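Local coordinates for protein cysteine desulfurase (Thermococcus onnurineus, PDB 5B89) that probably uses pyridoxal 5'-phosphate to take sulfur from L-cysteine, releasing L-alanine and passing the sulfur to a carrier, at residues B[81-92]-B[294-305]; B[95-103]-B[279-287]. All blocks are in the same frame, centred on the assembly; numbering follows the deposited sequence.

Contact 1. Residues B[81-92]-B[294-305]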
loop_
_atom_site.group_PDB
_atom_site.type_symbol
_atom_site.label_atom_id
_atom_site.label_comp_id
_atom_site.label_asym_id
_atom_site.label_seq_id
_atom_site.Cartn_x
_atom_site.Cartn_y
_atom_site.Cartn_z
ATOM N N LYS B 81 4.444 17.332 5.907
ATOM C CA LYS B 81 4.330 17.068 4.477
ATOM C C LYS B 81 3.241 15.987 4.229
ATOM O O LYS B 81 2.537 16.056 3.174
ATOM C CB LYS B 81 5.675 16.664 3.862
ATOM C CG LYS B 81 6.635 17.835 3.838
ATOM C CD LYS B 81 6.290 18.918 2.890
ATOM C CE LYS B 81 6.439 18.537 1.512
ATOM N NZ LYS B 81 6.157 19.621 0.509
ATOM N N TYR B 82 3.072 15.010 5.078
ATOM C CA TYR B 82 2.022 14.000 4.923
ATOM C C TYR B 82 0.620 14.641 5.063
ATOM O O TYR B 82 -0.244 14.410 4.236
ATOM C CB TYR B 82 2.219 12.853 5.948
ATOM C CG TYR B 82 1.227 11.721 5.879
ATOM C CD1 TYR B 82 1.110 10.974 4.697
ATOM C CD2 TYR B 82 0.412 11.378 6.904
ATOM C CE1 TYR B 82 0.260 9.946 4.632
ATOM C CE2 TYR B 82 -0.484 10.314 6.787
ATOM C CZ TYR B 82 -0.564 9.660 5.612
ATOM O OH TYR B 82 -1.455 8.576 5.452
ATOM N N GLU B 83 0.436 15.458 6.086
ATOM C CA GLU B 83 -0.827 16.241 6.257
ATOM C C GLU B 83 -0.999 17.151 5.083
ATOM O O GLU B 83 -2.177 17.266 4.577
ATOM C CB GLU B 83 -0.738 17.018 7.556
ATOM C CG GLU B 83 -0.782 16.204 8.801
ATOM C CD GLU B 83 -0.569 17.061 10.068
ATOM O OE1 GLU B 83 -0.108 18.252 9.983
ATOM O OE2 GLU B 83 -0.744 16.473 11.136
ATOM N N GLU B 84 0.001 17.880 4.627
ATOM C CA GLU B 84 -0.124 18.732 3.401
ATOM C C GLU B 84 -0.676 17.904 2.206
ATOM O O GLU B 84 -1.514 18.374 1.416
ATOM C CB GLU B 84 1.134 19.452 3.074
ATOM C CG GLU B 84 1.153 20.270 1.837
ATOM C CD GLU B 84 2.563 20.643 1.337
ATOM O OE1 GLU B 84 3.379 19.852 0.808
ATOM O OE2 GLU B 84 2.875 21.886 1.384
ATOM N N SER B 85 -0.140 16.694 2.026
ATOM C CA SER B 85 -0.475 15.864 0.893
ATOM C C SER B 85 -1.940 15.444 1.058
ATOM O O SER B 85 -2.616 15.462 0.031
ATOM C CB SER B 85 0.461 14.610 0.965
ATOM O OG SER B 85 1.811 14.981 0.757
ATOM N N ARG B 86 -2.424 15.110 2.224
ATOM C CA ARG B 86 -3.801 14.775 2.376
ATOM C C ARG B 86 -4.685 15.994 2.036
ATOM O O ARG B 86 -5.698 15.842 1.442
ATOM C CB ARG B 86 -4.125 14.354 3.794
ATOM C CG ARG B 86 -5.455 13.642 3.948
ATOM C CD ARG B 86 -5.879 13.441 5.385
ATOM N NE ARG B 86 -4.903 12.735 6.190
ATOM C CZ ARG B 86 -4.719 11.437 6.177
ATOM N NH1 ARG B 86 -5.403 10.622 5.408
ATOM N NH2 ARG B 86 -3.781 10.953 6.956
ATOM N N LYS B 87 -4.285 17.178 2.481
ATOM C CA LYS B 87 -5.074 18.399 2.101
ATOM C C LYS B 87 -5.085 18.587 0.637
ATOM O O LYS B 87 -6.125 19.042 0.073
ATOM C CB LYS B 87 -4.498 19.622 2.872
ATOM C CG LYS B 87 -5.398 20.856 2.689
ATOM C CD LYS B 87 -6.735 20.743 3.364
ATOM C CE LYS B 87 -7.436 22.077 3.221
ATOM N NZ LYS B 87 -8.788 21.882 3.735
ATOM N N ILE B 88 -3.982 18.432 -0.071
ATOM C CA ILE B 88 -3.925 18.612 -1.508
ATOM C C ILE B 88 -4.918 17.615 -2.180
ATOM O O ILE B 88 -5.584 17.965 -3.144
ATOM C CB ILE B 88 -2.460 18.504 -2.045
ATOM C CG1 ILE B 88 -1.692 19.757 -1.622
ATOM C CG2 ILE B 88 -2.382 18.250 -3.505
ATOM C CD1 ILE B 88 -0.171 19.584 -1.735
ATOM N N VAL B 89 -4.928 16.345 -1.746
ATOM C CA VAL B 89 -5.822 15.352 -2.341
ATOM C C VAL B 89 -7.277 15.779 -2.053
ATOM O O VAL B 89 -8.133 15.694 -2.937
ATOM C CB VAL B 89 -5.529 13.971 -1.716
ATOM C CG1 VAL B 89 -6.607 12.993 -2.172
ATOM C CG2 VAL B 89 -4.173 13.508 -2.165
ATOM N N ALA B 90 -7.553 16.164 -0.839
ATOM C CA ALA B 90 -8.934 16.623 -0.464
ATOM C C ALA B 90 -9.358 17.753 -1.370
ATOM O O ALA B 90 -10.471 17.680 -1.960
ATOM C CB ALA B 90 -8.960 17.029 0.978
ATOM N N ASP B 91 -8.543 18.763 -1.513
ATOM C CA ASP B 91 -8.927 19.864 -2.355
ATOM C C ASP B 91 -9.121 19.471 -3.816
ATOM O O ASP B 91 -9.957 20.010 -4.445
ATOM C CB ASP B 91 -7.989 21.060 -2.244
ATOM C CG ASP B 91 -8.014 21.719 -0.901
ATOM O OD1 ASP B 91 -8.946 21.608 -0.178
ATOM O OD2 ASP B 91 -7.053 22.402 -0.612
ATOM N N PHE B 92 -8.339 18.540 -4.314
ATOM C CA PHE B 92 -8.428 18.118 -5.694
ATOM C C PHE B 92 -9.816 17.545 -6.036
ATOM O O PHE B 92 -10.255 17.745 -7.089
ATOM C CB PHE B 92 -7.310 17.075 -5.942
ATOM C CG PHE B 92 -7.191 16.565 -7.356
ATOM C CD1 PHE B 92 -6.903 17.405 -8.379
ATOM C CD2 PHE B 92 -7.279 15.253 -7.606
ATOM C CE1 PHE B 92 -6.752 16.925 -9.650
ATOM C CE2 PHE B 92 -7.111 14.762 -8.864
ATOM C CZ PHE B 92 -6.857 15.601 -9.879
ATOM N N ALA B 294 2.282 9.218 -0.692
ATOM C CA ALA B 294 1.331 10.357 -0.513
ATOM C C ALA B 294 1.981 11.637 -0.928
ATOM O O ALA B 294 1.391 12.495 -1.628
ATOM C CB ALA B 294 0.894 10.432 0.906
ATOM N N ILE B 295 3.262 11.858 -0.614
ATOM C CA ILE B 295 3.993 13.045 -1.043
ATOM C C ILE B 295 4.126 13.080 -2.527
ATOM O O ILE B 295 3.971 14.129 -3.174
ATOM C CB ILE B 295 5.352 13.092 -0.281
ATOM C CG1 ILE B 295 5.104 13.387 1.185
ATOM C CG2 ILE B 295 6.336 14.127 -0.927
ATOM C CD1 ILE B 295 6.306 13.084 2.144
ATOM N N GLY B 296 4.424 11.938 -3.133
ATOM C CA GLY B 296 4.465 11.867 -4.583
ATOM C C GLY B 296 3.137 12.148 -5.298
ATOM O O GLY B 296 3.126 12.838 -6.337
ATOM N N LEU B 297 2.118 11.611 -4.672
ATOM C CA LEU B 297 0.766 11.862 -5.248
ATOM C C LEU B 297 0.433 13.337 -5.156
ATOM O O LEU B 297 -0.092 13.862 -6.144
ATOM C CB LEU B 297 -0.268 10.992 -4.550
ATOM C CG LEU B 297 -1.752 11.253 -4.947
ATOM C CD1 LEU B 297 -1.926 11.137 -6.408
ATOM C CD2 LEU B 297 -2.667 10.342 -4.181
ATOM N N ALA B 298 0.707 13.986 -4.049
ATOM C CA ALA B 298 0.448 15.456 -3.927
ATOM C C ALA B 298 1.253 16.186 -4.942
ATOM O O ALA B 298 0.729 17.125 -5.599
ATOM C CB ALA B 298 0.734 15.903 -2.514
ATOM N N ALA B 299 2.465 15.781 -5.263
ATOM C CA ALA B 299 3.231 16.399 -6.310
ATOM C C ALA B 299 2.668 16.166 -7.633
ATOM O O ALA B 299 2.660 17.101 -8.444
ATOM C CB ALA B 299 4.723 15.898 -6.239
ATOM N N GLY B 300 2.119 15.001 -7.941
ATOM C CA GLY B 300 1.437 14.735 -9.227
ATOM C C GLY B 300 0.207 15.584 -9.328
ATOM O O GLY B 300 0.047 16.179 -10.428
ATOM N N ILE B 301 -0.553 15.708 -8.283
ATOM C CA ILE B 301 -1.742 16.572 -8.352
ATOM C C ILE B 301 -1.325 18.010 -8.568
ATOM O O ILE B 301 -1.965 18.713 -9.434
ATOM C CB ILE B 301 -2.532 16.379 -7.125
ATOM C CG1 ILE B 301 -3.276 15.039 -7.154
ATOM C CG2 ILE B 301 -3.561 17.513 -6.958
ATOM C CD1 ILE B 301 -3.812 14.619 -5.834
ATOM N N ARG B 302 -0.300 18.514 -7.900
ATOM C CA ARG B 302 0.132 19.861 -8.205
ATOM C C ARG B 302 0.617 20.048 -9.651
ATOM O O ARG B 302 0.419 21.087 -10.247
ATOM C CB ARG B 302 1.217 20.289 -7.234
ATOM C CG ARG B 302 0.680 20.585 -5.872
ATOM C CD ARG B 302 -0.147 21.875 -5.885
ATOM N NE ARG B 302 -0.243 22.445 -4.561
ATOM C CZ ARG B 302 -1.365 22.758 -3.985
ATOM N NH1 ARG B 302 -2.498 22.510 -4.631
ATOM N NH2 ARG B 302 -1.363 23.290 -2.772
ATOM N N TYR B 303 1.243 19.033 -10.204
ATOM C CA TYR B 303 1.694 19.083 -11.565
ATOM C C TYR B 303 0.470 19.134 -12.518
ATOM O O TYR B 303 0.461 19.857 -13.455
ATOM C CB TYR B 303 2.609 17.867 -11.829
ATOM C CG TYR B 303 3.354 17.868 -13.102
ATOM C CD1 TYR B 303 4.565 18.493 -13.206
ATOM C CD2 TYR B 303 2.879 17.201 -14.179
ATOM C CE1 TYR B 303 5.245 18.487 -14.395
ATOM C CE2 TYR B 303 3.534 17.197 -15.354
ATOM C CZ TYR B 303 4.721 17.861 -15.469
ATOM O OH TYR B 303 5.319 17.837 -16.675
ATOM N N ILE B 304 -0.515 18.333 -12.215
ATOM C CA ILE B 304 -1.731 18.278 -13.012
ATOM C C ILE B 304 -2.450 19.641 -12.928
ATOM O O ILE B 304 -2.984 20.093 -13.877
ATOM C CB ILE B 304 -2.686 17.154 -12.482
ATOM C CG1 ILE B 304 -2.237 15.743 -12.857
ATOM C CG2 ILE B 304 -4.121 17.322 -12.963
ATOM C CD1 ILE B 304 -2.124 15.414 -14.314
ATOM N N GLU B 305 -2.426 20.247 -11.768
ATOM C CA GLU B 305 -3.129 21.596 -11.536
ATOM C C GLU B 305 -2.395 22.644 -12.335
ATOM O O GLU B 305 -3.124 23.575 -12.893
ATOM C CB GLU B 305 -3.205 21.909 -10.041
ATOM C CG GLU B 305 -4.211 20.985 -9.371
ATOM C CD GLU B 305 -4.254 21.053 -7.841
ATOM O OE1 GLU B 305 -5.267 20.483 -7.253
ATOM O OE2 GLU B 305 -3.232 21.544 -7.293
HETATM O O HOH W 1 -5.243 20.383 -4.581
#
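Ile-88 and Ile-301 lie alongside each other, pointing opposite ways, where two helices pack, their CG2 methyls 3.7 Å apart. Ile-301 also serves Phe-92: its CG1 lies over one face of the ring, 4.2 Å from the centroid and displaced toward the rim, a CH-pi contact. Phe-92 CG stands anti to the backbone N (chi1 -177°), which carries the ring across to this isoleucine. At the other end the fit is close because the residues are small. Ala-298 CB sits 3.6 Å from Ser-85 OG, and the two CA atoms come within 4.9 Å. The serine hydroxyl turns back to its own helix and donates to Lys-81 O (OG to O 2.7 Å), which also accepts from Ser-85 N on the opposite face of the carbonyl plane.

No direct hydrogen bond joins the helices. On the outer side the Arg-302 guanidinium lies with one face on Ile-88 CG1, held by an in-plane bond from NH1 to the syn lone pair of Glu-305 OE2 (2.9 Å). The other carboxylate oxygen, OE1, takes a hydrogen from a water that also donates to Ile-88 O, a bridge between the segments. The axes cross at 42°. Strand 100-103 packs against Val-89 and Ala-294, helix 50-62 touches Ile-295, and helix 309-329 covers Phe-92 and Ile-304.

Contact 2. Residues B[95-103]-B[279-287]; sequences AKFEEIVFT and EPPERFEAG. With PLP (pyridoxal-5'-phosphate), chain D.
The edge strand 100-103 of the seven-stranded sheet meets the loop that leads from strand 274-277 to helix 291-307, and Glu-285 ties the two together. Glu-285 OE2 accepts from Phe-102 N at 2.9 Å in an almost straight bond (178°), met on the anti side and 22° out of the carboxylate plane. Beyond CG the glutamate is extended, its chain running alongside the Phe-102 side chain in the same direction. The same oxygen takes a salt bridge from Arg-86, while OE1 is bonded to Tyr-82 OH, so both oxygens of this buried group are occupied. With a leucine in its place, Phe-102 N, the Arg-86 guanidinium and Tyr-82 OH would probably each lose a partner in the interior. In the class-V aminotransferase fold this sheet belongs to the large PLP-binding domain; here strand 100-103 pairs with strand 245-249 on one side, and Phe-102 N turns to the loop instead.

Val-101 lies roughly perpendicular to Phe-284, with CG2 3.6 Å from Phe-284 CB; its CG1, anti to the backbone N (chi1 174°), meets Glu-285 CG. A cis peptide bond precedes Pro-281, whose CB lies 3.4 Å from Ile-100 O and near Glu-98 O. Farther along the loop, Ala-286 O accepts from Asn-105 of the second subunit, and Gly-287 CA comes 3.6 Å from O2P of a PLP held mainly by that subunit, where a CB would collide with the phosphate.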
loop_
_atom_site.group_PDB
_atom_site.type_symbol
_atom_site.label_atom_id
_atom_site.label_comp_id
_atom_site.label_asym_id
_atom_site.label_seq_id
_atom_site.Cartn_x
_atom_site.Cartn_y
_atom_site.Cartn_z
ATOM N N ALA B 95 -13.252 17.447 -1.242
ATOM C CA ALA B 95 -13.569 16.864 0.043
ATOM C C ALA B 95 -12.951 17.638 1.203
ATOM O O ALA B 95 -12.073 18.477 0.946
ATOM C CB ALA B 95 -13.002 15.453 0.065
ATOM N N LYS B 96 -13.345 17.288 2.388
ATOM C CA LYS B 96 -12.687 17.801 3.602
ATOM C C LYS B 96 -11.464 16.911 3.853
ATOM O O LYS B 96 -11.454 15.699 3.512
ATOM C CB LYS B 96 -13.582 17.732 4.802
ATOM C CG LYS B 96 -14.908 18.573 4.652
ATOM C CD LYS B 96 -15.734 18.447 5.935
ATOM C CE LYS B 96 -17.048 19.262 5.903
ATOM N NZ LYS B 96 -17.615 19.289 7.283
ATOM N N PHE B 97 -10.489 17.493 4.536
ATOM C CA PHE B 97 -9.274 16.733 4.992
ATOM C C PHE B 97 -9.628 15.438 5.603
ATOM O O PHE B 97 -9.019 14.382 5.235
ATOM C CB PHE B 97 -8.605 17.636 6.052
ATOM C CG PHE B 97 -7.311 17.053 6.626
ATOM C CD1 PHE B 97 -6.113 17.288 5.989
ATOM C CD2 PHE B 97 -7.318 16.339 7.795
ATOM C CE1 PHE B 97 -4.936 16.781 6.570
ATOM C CE2 PHE B 97 -6.132 15.800 8.326
ATOM C CZ PHE B 97 -4.985 16.077 7.699
ATOM N N GLU B 98 -10.532 15.364 6.562
ATOM C CA GLU B 98 -10.786 14.177 7.292
ATOM C C GLU B 98 -11.506 13.018 6.565
ATOM O O GLU B 98 -11.621 11.948 7.087
ATOM C CB GLU B 98 -11.550 14.476 8.581
ATOM C CG GLU B 98 -12.854 15.150 8.419
ATOM C CD GLU B 98 -12.689 16.665 8.539
ATOM O OE1 GLU B 98 -11.743 17.359 8.056
ATOM O OE2 GLU B 98 -13.779 17.165 9.073
ATOM N N GLU B 99 -11.977 13.385 5.375
ATOM C CA GLU B 99 -12.704 12.408 4.564
ATOM C C GLU B 99 -11.761 11.616 3.617
ATOM O O GLU B 99 -12.277 10.759 2.873
ATOM C CB GLU B 99 -13.757 13.094 3.706
ATOM C CG GLU B 99 -14.889 13.724 4.547
ATOM C CD GLU B 99 -15.844 14.657 3.781
ATOM O OE1 GLU B 99 -17.133 14.505 4.057
ATOM O OE2 GLU B 99 -15.395 15.424 2.909
ATOM N N ILE B 100 -10.474 11.951 3.633
ATOM C CA ILE B 100 -9.475 11.279 2.753
ATOM C C ILE B 100 -8.701 10.213 3.479
ATOM O O ILE B 100 -8.082 10.544 4.518
ATOM C CB ILE B 100 -8.542 12.268 2.113
ATOM C CG1 ILE B 100 -9.269 13.356 1.267
ATOM C CG2 ILE B 100 -7.422 11.600 1.348
ATOM C CD1 ILE B 100 -10.050 12.720 0.160
ATOM N N VAL B 101 -8.771 8.968 2.993
ATOM C CA VAL B 101 -7.990 7.841 3.554
ATOM C C VAL B 101 -7.024 7.389 2.458
ATOM O O VAL B 101 -7.403 7.175 1.304
ATOM C CB VAL B 101 -8.902 6.714 3.949
ATOM C CG1 VAL B 101 -8.217 5.406 4.409
ATOM C CG2 VAL B 101 -9.902 7.146 5.072
ATOM N N PHE B 102 -5.757 7.161 2.809
ATOM C CA PHE B 102 -4.816 6.584 1.887
ATOM C C PHE B 102 -4.811 5.080 1.989
ATOM O O PHE B 102 -4.790 4.464 3.051
ATOM C CB PHE B 102 -3.416 7.155 2.116
ATOM C CG PHE B 102 -3.279 8.601 1.748
ATOM C CD1 PHE B 102 -3.437 8.965 0.421
ATOM C CD2 PHE B 102 -2.959 9.601 2.665
ATOM C CE1 PHE B 102 -3.323 10.286 0.028
ATOM C CE2 PHE B 102 -2.807 10.913 2.245
ATOM C CZ PHE B 102 -2.928 11.265 0.948
ATOM N N THR B 103 -4.778 4.477 0.811
ATOM C CA THR B 103 -4.744 3.046 0.584
ATOM C C THR B 103 -3.615 2.719 -0.395
ATOM O O THR B 103 -2.862 3.557 -0.721
ATOM C CB THR B 103 -6.070 2.560 -0.047
ATOM O OG1 THR B 103 -6.209 3.144 -1.324
ATOM C CG2 THR B 103 -7.229 2.992 0.810
ATOM N N GLU B 279 -10.315 9.133 15.941
ATOM C CA GLU B 279 -11.200 9.789 14.951
ATOM C C GLU B 279 -10.642 9.657 13.530
ATOM O O GLU B 279 -9.424 9.497 13.303
ATOM C CB GLU B 279 -11.394 11.260 15.299
ATOM C CG GLU B 279 -11.982 11.567 16.705
ATOM C CD GLU B 279 -13.272 10.802 17.026
ATOM O OE1 GLU B 279 -14.324 11.088 16.406
ATOM O OE2 GLU B 279 -13.228 9.883 17.900
ATOM N N PRO B 280 -11.484 9.852 12.511
ATOM C CA PRO B 280 -10.995 9.962 11.103
ATOM C C PRO B 280 -10.090 11.113 10.893
ATOM O O PRO B 280 -10.220 12.172 11.551
ATOM C CB PRO B 280 -12.318 10.146 10.342
ATOM C CG PRO B 280 -13.335 9.513 11.183
ATOM C CD PRO B 280 -12.967 9.936 12.527
ATOM N N PRO B 281 -9.135 11.045 9.940
ATOM C CA PRO B 281 -8.967 9.892 9.037
ATOM C C PRO B 281 -8.048 8.796 9.609
ATOM O O PRO B 281 -8.047 7.685 9.083
ATOM C CB PRO B 281 -8.260 10.518 7.871
ATOM C CG PRO B 281 -7.495 11.668 8.429
ATOM C CD PRO B 281 -8.294 12.186 9.587
ATOM N N GLU B 282 -7.336 9.058 10.700
ATOM C CA GLU B 282 -6.402 8.056 11.283
ATOM C C GLU B 282 -7.101 6.835 11.731
ATOM O O GLU B 282 -6.463 5.731 11.740
ATOM C CB GLU B 282 -5.652 8.679 12.460
ATOM C CG GLU B 282 -4.656 9.718 12.065
ATOM C CD GLU B 282 -5.268 11.113 11.785
ATOM O OE1 GLU B 282 -6.483 11.338 12.095
ATOM O OE2 GLU B 282 -4.520 11.995 11.276
ATOM N N ARG B 283 -8.410 6.841 12.077
ATOM C CA ARG B 283 -9.177 5.678 12.422
ATOM C C ARG B 283 -9.061 4.581 11.353
ATOM O O ARG B 283 -9.244 3.416 11.648
ATOM C CB ARG B 283 -10.690 6.063 12.591
ATOM C CG ARG B 283 -11.599 4.967 13.000
ATOM C CD ARG B 283 -13.098 5.352 13.060
ATOM N NE ARG B 283 -13.300 6.336 14.064
ATOM C CZ ARG B 283 -14.488 6.952 14.228
ATOM N NH1 ARG B 283 -15.492 6.688 13.385
ATOM N NH2 ARG B 283 -14.654 7.839 15.202
ATOM N N PHE B 284 -8.873 5.019 10.099
ATOM C CA PHE B 284 -8.918 4.112 8.932
ATOM C C PHE B 284 -7.558 3.684 8.434
ATOM O O PHE B 284 -7.532 2.863 7.489
ATOM C CB PHE B 284 -9.793 4.797 7.853
ATOM C CG PHE B 284 -11.175 5.120 8.336
ATOM C CD1 PHE B 284 -11.965 4.151 8.788
ATOM C CD2 PHE B 284 -11.649 6.389 8.330
ATOM C CE1 PHE B 284 -13.240 4.449 9.268
ATOM C CE2 PHE B 284 -12.969 6.682 8.754
ATOM C CZ PHE B 284 -13.723 5.706 9.244
ATOM N N GLU B 285 -6.474 4.246 8.971
ATOM C CA GLU B 285 -5.164 4.053 8.423
ATOM C C GLU B 285 -4.289 3.234 9.402
ATOM O O GLU B 285 -3.702 3.818 10.303
ATOM C CB GLU B 285 -4.510 5.370 8.107
ATOM C CG GLU B 285 -5.200 6.124 7.011
ATOM C CD GLU B 285 -4.479 7.381 6.562
ATOM O OE1 GLU B 285 -3.519 7.988 7.213
ATOM O OE2 GLU B 285 -4.869 7.889 5.468
ATOM N N ALA B 286 -4.223 1.936 9.155
ATOM C CA ALA B 286 -3.521 1.059 10.072
ATOM C C ALA B 286 -2.041 0.944 9.687
ATOM O O ALA B 286 -1.752 0.692 8.511
ATOM C CB ALA B 286 -4.179 -0.289 10.031
ATOM N N GLY B 287 -1.171 1.245 10.619
ATOM C CA GLY B 287 0.274 1.092 10.414
ATOM C C GLY B 287 0.867 2.234 9.695
ATOM O O GLY B 287 0.165 3.212 9.259
HETATM N N1 PLP D . 4.873 -4.761 14.954
HETATM C C2 PLP D . 6.044 -4.362 15.412
HETATM C C2A PLP D . 6.789 -5.284 16.378
HETATM C C3 PLP D . 6.615 -3.071 15.007
HETATM O O3 PLP D . 7.812 -2.626 15.424
HETATM C C4 PLP D . 5.834 -2.324 14.005
HETATM C C4A PLP D . 6.291 -0.980 13.458
HETATM C C5 PLP D . 4.580 -2.927 13.573
HETATM C C6 PLP D . 4.135 -4.125 14.018
HETATM C C5A PLP D . 3.781 -2.166 12.539
HETATM O O4P PLP D . 4.688 -1.839 11.389
HETATM P P PLP D . 4.018 -0.906 10.280
HETATM O O1P PLP D . 3.826 0.430 10.997
HETATM O O2P PLP D . 2.735 -1.452 9.972
HETATM O O3P PLP D . 5.009 -0.784 9.234
#

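The centres of contacts 1 and 2 lie 14 Å apart, and helix 73-93 of contact 1 precedes strand 100-103 of contact 2 in the chain, joined to it by a short connection with a 3-10 turn. Helix and loop meet at one carboxylate, with Tyr-82 OH 2.8 Å from Glu-285 OE1 and Arg-86 NH1 2.8 Å from Glu-285 OE2. Contact 2 thus anchors its loop to one helix of contact 1, and the loop then runs on into the other, helix 291-307. Between them Thr-288 is hydrogen-bonded to a PLP whose other partners include Ser-233 and His-235 of the second subunit. Contact 1 lies nearer the chain's own pocket, with the Leu-297 side chain about 11 Å from a bound PLP.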